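Local coordinates for protein Agap007691-pb (Anopheles gambiae, PDB 5C98) that belongs to the serpin family and may inhibit serine proteases, although its own function is not established, at residues N21-F24 against T25-F29; E249-Q252 against I253-I257; I358-T361 against M362-N365. All coordinates share one frame; numbering follows the deposited sequence.

Contact 1 (N21-F24 against T25-F29); sequences NNKF and TLEYF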
loop_
_atom_site.group_PDB
_atom_site.type_symbol
_atom_site.label_atom_id
_atom_site.label_comp_id
_atom_site.label_asym_id
_atom_site.label_seq_id
_atom_site.Cartn_x
_atom_site.Cartn_y
_atom_site.Cartn_z
ATOM N N ASN A 21 -4.323 12.084 -4.727
ATOM C CA ASN A 21 -3.914 10.789 -4.209
ATOM C C ASN A 21 -3.352 10.909 -2.806
ATOM O O ASN A 21 -3.645 10.076 -1.954
ATOM C CB ASN A 21 -2.910 10.084 -5.109
ATOM C CG ASN A 21 -2.378 8.837 -4.454
ATOM O OD1 ASN A 21 -3.126 7.896 -4.196
ATOM N ND2 ASN A 21 -1.099 8.840 -4.125
ATOM N N ASN A 22 -2.542 11.926 -2.544
ATOM C CA ASN A 22 -1.962 12.056 -1.217
ATOM C C ASN A 22 -3.039 12.315 -0.177
ATOM O O ASN A 22 -2.978 11.744 0.917
ATOM C CB ASN A 22 -0.866 13.126 -1.191
ATOM C CG ASN A 22 0.393 12.655 -1.876
ATOM O OD1 ASN A 22 0.536 11.461 -2.161
ATOM N ND2 ASN A 22 1.316 13.579 -2.141
ATOM N N LYS A 23 -4.027 13.159 -0.492
ATOM C CA LYS A 23 -5.118 13.418 0.447
ATOM C C LYS A 23 -5.898 12.136 0.730
ATOM O O LYS A 23 -6.193 11.812 1.886
ATOM C CB LYS A 23 -6.060 14.503 -0.088
ATOM C CG LYS A 23 -7.202 14.869 0.857
ATOM C CD LYS A 23 -8.075 15.984 0.289
ATOM C CE LYS A 23 -9.191 16.366 1.243
ATOM N NZ LYS A 23 -10.329 15.412 1.172
ATOM N N PHE A 24 -6.251 11.399 -0.324
ATOM C CA PHE A 24 -6.980 10.140 -0.150
ATOM C C PHE A 24 -6.140 9.115 0.612
ATOM O O PHE A 24 -6.642 8.407 1.488
ATOM C CB PHE A 24 -7.402 9.625 -1.525
ATOM C CG PHE A 24 -7.866 8.211 -1.537
ATOM C CD1 PHE A 24 -9.087 7.845 -1.005
ATOM C CD2 PHE A 24 -7.071 7.226 -2.102
ATOM C CE1 PHE A 24 -9.479 6.495 -1.016
ATOM C CE2 PHE A 24 -7.476 5.905 -2.112
ATOM C CZ PHE A 24 -8.669 5.550 -1.554
ATOM N N THR A 25 -4.851 9.059 0.323
ATOM C CA THR A 25 -3.956 8.104 0.972
ATOM C C THR A 25 -3.932 8.292 2.482
ATOM O O THR A 25 -4.022 7.323 3.241
ATOM C CB THR A 25 -2.547 8.209 0.367
ATOM O OG1 THR A 25 -2.569 7.663 -0.944
ATOM C CG2 THR A 25 -1.518 7.457 1.176
ATOM N N LEU A 26 -3.790 9.536 2.929
ATOM C CA LEU A 26 -3.742 9.784 4.365
ATOM C C LEU A 26 -5.090 9.525 5.019
ATOM O O LEU A 26 -5.136 8.998 6.133
ATOM C CB LEU A 26 -3.230 11.200 4.631
ATOM C CG LEU A 26 -1.795 11.447 4.163
ATOM C CD1 LEU A 26 -1.468 12.924 4.434
ATOM C CD2 LEU A 26 -0.766 10.487 4.779
ATOM N N GLU A 27 -6.202 9.867 4.345
ATOM C CA GLU A 27 -7.518 9.546 4.893
ATOM C C GLU A 27 -7.715 8.044 5.002
ATOM O O GLU A 27 -8.221 7.539 6.008
ATOM C CB GLU A 27 -8.605 10.128 3.992
ATOM C CG GLU A 27 -8.743 11.646 4.107
ATOM C CD GLU A 27 -9.617 12.244 3.031
ATOM O OE1 GLU A 27 -9.787 11.615 1.958
ATOM O OE2 GLU A 27 -10.124 13.367 3.257
ATOM N N TYR A 28 -7.326 7.308 3.967
ATOM C CA TYR A 28 -7.454 5.860 3.990
ATOM C C TYR A 28 -6.621 5.260 5.115
ATOM O O TYR A 28 -7.076 4.368 5.838
ATOM C CB TYR A 28 -6.978 5.338 2.642
ATOM C CG TYR A 28 -7.162 3.858 2.383
ATOM C CD1 TYR A 28 -6.310 2.914 2.924
ATOM C CD2 TYR A 28 -8.150 3.414 1.518
ATOM C CE1 TYR A 28 -6.448 1.573 2.629
ATOM C CE2 TYR A 28 -8.296 2.076 1.234
ATOM C CZ TYR A 28 -7.462 1.172 1.781
ATOM O OH TYR A 28 -7.579 -0.182 1.476
ATOM N N PHE A 29 -5.380 5.714 5.254
ATOM C CA PHE A 29 -4.534 5.166 6.310
ATOM C C PHE A 29 -5.122 5.433 7.690
ATOM O O PHE A 29 -5.094 4.552 8.549
ATOM C CB PHE A 29 -3.103 5.695 6.207
ATOM C CG PHE A 29 -2.169 5.059 7.191
ATOM C CD1 PHE A 29 -2.011 3.688 7.218
ATOM C CD2 PHE A 29 -1.493 5.805 8.122
ATOM C CE1 PHE A 29 -1.183 3.084 8.136
ATOM C CE2 PHE A 29 -0.649 5.171 9.020
ATOM C CZ PHE A 29 -0.519 3.828 9.009
HETATM O O HOH W 1 -10.031 12.511 -0.536
#

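Contact 2 (E249-Q252 against I253-I257); sequences ELRQ and IVNSI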
loop_
_atom_site.group_PDB
_atom_site.type_symbol
_atom_site.label_atom_id
_atom_site.label_comp_id
_atom_site.label_asym_id
_atom_site.label_seq_id
_atom_site.Cartn_x
_atom_site.Cartn_y
_atom_site.Cartn_z
ATOM N N GLU A 249 2.110 10.113 21.370
ATOM C CA GLU A 249 1.719 8.821 20.834
ATOM C C GLU A 249 1.744 8.851 19.305
ATOM O O GLU A 249 1.413 9.861 18.689
ATOM C CB GLU A 249 0.277 8.526 21.262
ATOM C CG GLU A 249 0.037 8.321 22.746
ATOM C CD GLU A 249 0.563 7.005 23.221
ATOM O OE1 GLU A 249 0.436 6.010 22.467
ATOM O OE2 GLU A 249 1.111 6.963 24.336
ATOM N N LEU A 250 2.130 7.735 18.695
ATOM C CA LEU A 250 2.086 7.633 17.244
ATOM C C LEU A 250 0.691 7.918 16.715
ATOM O O LEU A 250 0.547 8.562 15.684
ATOM C CB LEU A 250 2.611 6.279 16.787
ATOM C CG LEU A 250 2.582 6.096 15.268
ATOM C CD1 LEU A 250 3.470 7.115 14.543
ATOM C CD2 LEU A 250 3.007 4.679 14.896
ATOM N N ARG A 251 -0.354 7.498 17.431
ATOM C CA ARG A 251 -1.712 7.741 16.947
ATOM C C ARG A 251 -1.961 9.223 16.710
ATOM O O ARG A 251 -2.708 9.593 15.789
ATOM C CB ARG A 251 -2.727 7.213 17.948
ATOM C CG ARG A 251 -4.152 7.234 17.476
ATOM C CD ARG A 251 -5.063 6.689 18.567
ATOM N NE ARG A 251 -5.061 7.569 19.737
ATOM C CZ ARG A 251 -4.286 7.423 20.810
ATOM N NH1 ARG A 251 -3.427 6.417 20.904
ATOM N NH2 ARG A 251 -4.372 8.298 21.798
ATOM N N GLN A 252 -1.348 10.093 17.518
ATOM C CA GLN A 252 -1.545 11.523 17.311
ATOM C C GLN A 252 -0.964 11.980 15.976
ATOM O O GLN A 252 -1.560 12.803 15.276
ATOM C CB GLN A 252 -0.910 12.310 18.458
ATOM C CG GLN A 252 -1.231 13.787 18.421
ATOM C CD GLN A 252 -0.486 14.572 19.481
ATOM O OE1 GLN A 252 -0.381 14.146 20.633
ATOM N NE2 GLN A 252 0.043 15.725 19.093
ATOM N N ILE A 253 0.208 11.471 15.603
ATOM C CA ILE A 253 0.798 11.821 14.318
ATOM C C ILE A 253 -0.063 11.275 13.188
ATOM O O ILE A 253 -0.351 11.965 12.210
ATOM C CB ILE A 253 2.239 11.269 14.231
ATOM C CG1 ILE A 253 3.254 12.151 14.982
ATOM C CG2 ILE A 253 2.721 11.176 12.776
ATOM C CD1 ILE A 253 3.049 12.321 16.442
ATOM N N VAL A 254 -0.460 10.010 13.290
ATOM C CA VAL A 254 -1.209 9.375 12.217
ATOM C C VAL A 254 -2.522 10.111 11.990
ATOM O O VAL A 254 -2.919 10.358 10.847
ATOM C CB VAL A 254 -1.493 7.907 12.567
ATOM C CG1 VAL A 254 -2.516 7.288 11.568
ATOM C CG2 VAL A 254 -0.227 7.113 12.576
ATOM N N ASN A 255 -3.201 10.503 13.073
ATOM C CA ASN A 255 -4.486 11.163 12.896
ATOM C C ASN A 255 -4.333 12.620 12.488
ATOM O O ASN A 255 -5.223 13.188 11.839
ATOM C CB ASN A 255 -5.304 11.037 14.166
ATOM C CG ASN A 255 -5.955 9.693 14.271
ATOM O OD1 ASN A 255 -6.401 9.136 13.267
ATOM N ND2 ASN A 255 -6.018 9.158 15.481
ATOM N N SER A 256 -3.226 13.247 12.834
ATOM C CA SER A 256 -3.016 14.663 12.555
ATOM C C SER A 256 -2.574 14.935 11.125
ATOM O O SER A 256 -2.902 15.990 10.568
ATOM C CB SER A 256 -1.943 15.214 13.496
ATOM O OG SER A 256 -2.384 15.292 14.846
ATOM N N ILE A 257 -1.828 14.008 10.514
ATOM C CA ILE A 257 -1.072 14.351 9.319
ATOM C C ILE A 257 -2.004 14.624 8.140
ATOM O O ILE A 257 -2.962 13.888 7.877
ATOM C CB ILE A 257 -0.044 13.252 9.004
ATOM C CG1 ILE A 257 0.938 13.747 7.930
ATOM C CG2 ILE A 257 -0.747 11.974 8.637
ATOM C CD1 ILE A 257 2.057 12.729 7.641
HETATM O O HOH W 2 -5.301 10.510 18.187
HETATM O O HOH W 3 0.449 15.423 16.143
#

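Contact 3 (I358-T361 against M362-N365); sequences IRRT and MDGN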
loop_
_atom_site.group_PDB
_atom_site.type_symbol
_atom_site.label_atom_id
_atom_site.label_comp_id
_atom_site.label_asym_id
_atom_site.label_seq_id
_atom_site.Cartn_x
_atom_site.Cartn_y
_atom_site.Cartn_z
ATOM N N ILE A 358 6.266 5.731 1.667
ATOM C CA ILE A 358 7.113 5.481 0.513
ATOM C C ILE A 358 6.639 6.398 -0.595
ATOM O O ILE A 358 5.472 6.328 -1.007
ATOM C CB ILE A 358 7.018 4.017 0.050
ATOM C CG1 ILE A 358 7.254 3.068 1.227
ATOM C CG2 ILE A 358 7.952 3.752 -1.140
ATOM C CD1 ILE A 358 8.655 3.205 1.858
ATOM N N ARG A 359 7.538 7.257 -1.078
ATOM C CA ARG A 359 7.179 8.299 -2.024
ATOM C C ARG A 359 8.057 8.238 -3.265
ATOM O O ARG A 359 9.208 7.800 -3.221
ATOM C CB ARG A 359 7.275 9.700 -1.418
ATOM C CG ARG A 359 6.493 9.888 -0.146
ATOM C CD ARG A 359 6.445 11.340 0.329
ATOM N NE ARG A 359 7.767 11.886 0.596
ATOM C CZ ARG A 359 8.029 13.190 0.713
ATOM N NH1 ARG A 359 7.055 14.084 0.544
ATOM N NH2 ARG A 359 9.265 13.605 0.979
ATOM N N ARG A 360 7.479 8.610 -4.397
ATOM C CA ARG A 360 8.249 8.874 -5.603
ATOM C C ARG A 360 8.930 10.226 -5.404
ATOM O O ARG A 360 8.256 11.220 -5.105
ATOM C CB ARG A 360 7.296 8.862 -6.804
ATOM C CG ARG A 360 7.967 8.999 -8.152
ATOM C CD ARG A 360 6.956 9.139 -9.280
ATOM N NE ARG A 360 7.672 9.220 -10.553
ATOM C CZ ARG A 360 7.217 9.807 -11.656
ATOM N NH1 ARG A 360 6.023 10.385 -11.675
ATOM N NH2 ARG A 360 7.968 9.813 -12.749
ATOM N N THR A 361 10.264 10.255 -5.465
ATOM C CA THR A 361 10.979 11.477 -5.092
ATOM C C THR A 361 10.648 12.643 -6.028
ATOM O O THR A 361 10.611 13.801 -5.585
ATOM C CB THR A 361 12.497 11.242 -5.009
ATOM O OG1 THR A 361 13.044 10.873 -6.283
ATOM C CG2 THR A 361 12.817 10.146 -4.019
ATOM N N MET A 362 10.365 12.358 -7.296
ATOM C CA MET A 362 10.198 13.416 -8.291
ATOM C C MET A 362 8.994 14.299 -7.986
ATOM O O MET A 362 9.066 15.526 -8.135
ATOM C CB MET A 362 10.059 12.790 -9.676
ATOM C CG MET A 362 9.889 13.790 -10.807
ATOM S SD MET A 362 11.472 14.320 -11.485
ATOM C CE MET A 362 11.854 12.943 -12.566
ATOM N N ASP A 363 7.877 13.703 -7.557
ATOM C CA ASP A 363 6.622 14.436 -7.397
ATOM C C ASP A 363 6.023 14.335 -5.994
ATOM O O ASP A 363 4.979 14.952 -5.740
ATOM C CB ASP A 363 5.590 13.978 -8.446
ATOM C CG ASP A 363 5.292 12.486 -8.370
ATOM O OD1 ASP A 363 5.708 11.874 -7.382
ATOM O OD2 ASP A 363 4.638 11.924 -9.289
ATOM N N GLY A 364 6.645 13.595 -5.077
ATOM C CA GLY A 364 6.107 13.443 -3.744
ATOM C C GLY A 364 4.892 12.548 -3.633
ATOM O O GLY A 364 4.216 12.547 -2.597
ATOM N N ASN A 365 4.555 11.800 -4.675
ATOM C CA ASN A 365 3.367 10.970 -4.601
ATOM C C ASN A 365 3.609 9.818 -3.642
ATOM O O ASN A 365 4.622 9.128 -3.735
ATOM C CB ASN A 365 3.024 10.417 -5.973
ATOM C CG ASN A 365 1.603 9.938 -6.068
ATOM O OD1 ASN A 365 0.712 10.496 -5.454
ATOM N ND2 ASN A 365 1.386 8.868 -6.830
HETATM O O HOH W 4 4.440 13.968 -0.245
#

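Contact 1 (N21-F24 against T25-F29)
This is a run of i to i+4 contacts within one alpha-helix, helix 15-32, largely buried in the serpin fold; Asn-21 to Phe-24 meet Thr-25 to Tyr-28. Asn-21 O takes two bonds from Thr-25. Thr-25 N lies 2.8 Å from Asn-21 O on one face of the carbonyl plane. Thr-25 OG1 lies 2.8 Å from Asn-21 O on the other face, well above the plane. The Thr-25 hydroxyl is placed beside its own backbone N (chi1 -72°), turned back down the helix. Phe-24 and Tyr-28 run side by side and point the same way. They form an offset edge-to-face pair, with the edge of Tyr-28 toward the face of Phe-24 and the planes at 65°. Phe-24 CZ and Tyr-28 CD2 approach to 3.8 Å. The solvent side carries a salt bridge, with Lys-23 NZ 2.9 Å from Glu-27 OE2. The ammonium meets that oxygen on its syn side, but tilted 32° out of the carboxylate plane. A water donates to Glu-27 OE1 and accepts a weak bond from Lys-23 NZ. Phe-24 and Tyr-28 pack on Pro-43 of helix 43-51 and on helix 289-295; Thr-25 packs on Val-366 and Val-369 of strand 366-372.

Contact 2 (E249-Q252 against I253-I257)
Leu-250 to Ser-256 form a short alpha-helix in which Val-254 N, Asn-255 N and Ser-256 N bond back to Leu-250 O, Arg-251 O and Gln-252 O. It is a two-turn amphipathic helix of the serpin fold, with Glu-249 at the N-cap position and Ile-257 leaving helical geometry at the far end. The first of these bonds is nearly straight, 169° at the hydrogen of Val-254 N. The last is bent to 136° at Ser-256 N, close to where the helix ends.

The buried side is apolar. Leu-250 and Val-254 meet one turn apart, with Leu-250 CG 4.0 Å from Val-254 CG2. Leu-250 CD1 also approaches Ile-253 CB, at 4.3 Å. These side chains face Leu-242 and Pro-244 of strand 237-244, Met-355 of strand 354-360 and Phe-29 of helix 15-32.

The outer side is polar. Asn-255 brings the nitrogen of its amide against the aliphatic part of Arg-251, with Asn-255 ND2 3.3 Å from Arg-251 CG. A water accepts from Asn-255 ND2 and, weakly, from Arg-251 NE, while Arg-251 NH1 makes a salt bridge to Glu-35. A second water spans the next pair, accepting from Gln-252 NE2 at 3.0 Å and donating to Ser-256 OG. The extended chain of Gln-252 carries its amide to that water.

In the deposited conformer considered here, the Ser-256 hydroxyl sits beside its own backbone N (chi1 -70°). This lets it join the backbone N-H in bonding to Gln-252 O, the two donors coming from opposite faces of the carbonyl plane; the hydroxyl bond, Ser-256 OG to Gln-252 O, is 2.7 Å.

Contact 3 (I358-T361 against M362-N365)
Asp-363 uses its two carboxylate oxygens for different tasks: OD1 closes an Asx turn within the loop, and OD2 reaches across to Arg-360. Asp-363 OD1 accepts from Asn-365 N at 2.9 Å. Asp-363 OD2 forms a salt bridge with Arg-360 NH1 at 3.2 Å. The two donors reach the carboxylate from opposite faces, each well out of its plane. The guanidinium and carboxylate planes are almost perpendicular, 88° apart, so this is not a flat two-pronged pairing. The Asp-363 carboxylate lies between its own backbone N and carbonyl carbon (chi1 58°), and this brings it over the extended Arg-360 chain. Met-362 CB lies over one face of the same guanidinium.

The backbone folds into a beta hairpin turn. Arg-360 N donates to Asn-365 O at 3.0 Å. Gly-364 N returns a bond to Arg-360 O at 2.9 Å. Gly-364 takes a positive phi (74°) as the chain turns back. Arg-359 CA adds a CA-H...O contact to Asn-365 O. Nearby, a water at the guanidinium edge accepts from Arg-359 NH1 at 2.7 Å and donates to Gly-364 O at 2.8 Å. Arg-359 NH2 makes salt bridges to Asp-228 and Asp-266, which fix the other end of this buried group.

The turn joins strand 354-360 to antiparallel strand 366-372. On its other edge, strand 354-360 pairs with strand 237-244, while Asp-363 and Asn-365 rest on Val-18 of helix 15-32.

Contact 1 is the most buried; contacts 2 and 3 are each part core and part surface. Contacts 1 and 2 are both helical, and each has a hydroxyl doubling a backbone bond, buried in contact 1 but on the watered side in contact 2. Their helices touch where Phe-29 CE2 meets Val-254 CG1 at 3.8 Å. Contact 3 is a hairpin turn instead, held by backbone bonds and charged side chains. It meets contact 1 through amides: Asn-21 ND2 bonds to Asn-365 OD1, and Asn-22 ND2 to Gly-364 O. Asn-22 OD1 accepts from Val-366 N, which opens strand 366-372. Contacts 2 and 3 do not touch, but strand 354-360 connects them through Met-355, which touches Leu-250 and Val-254.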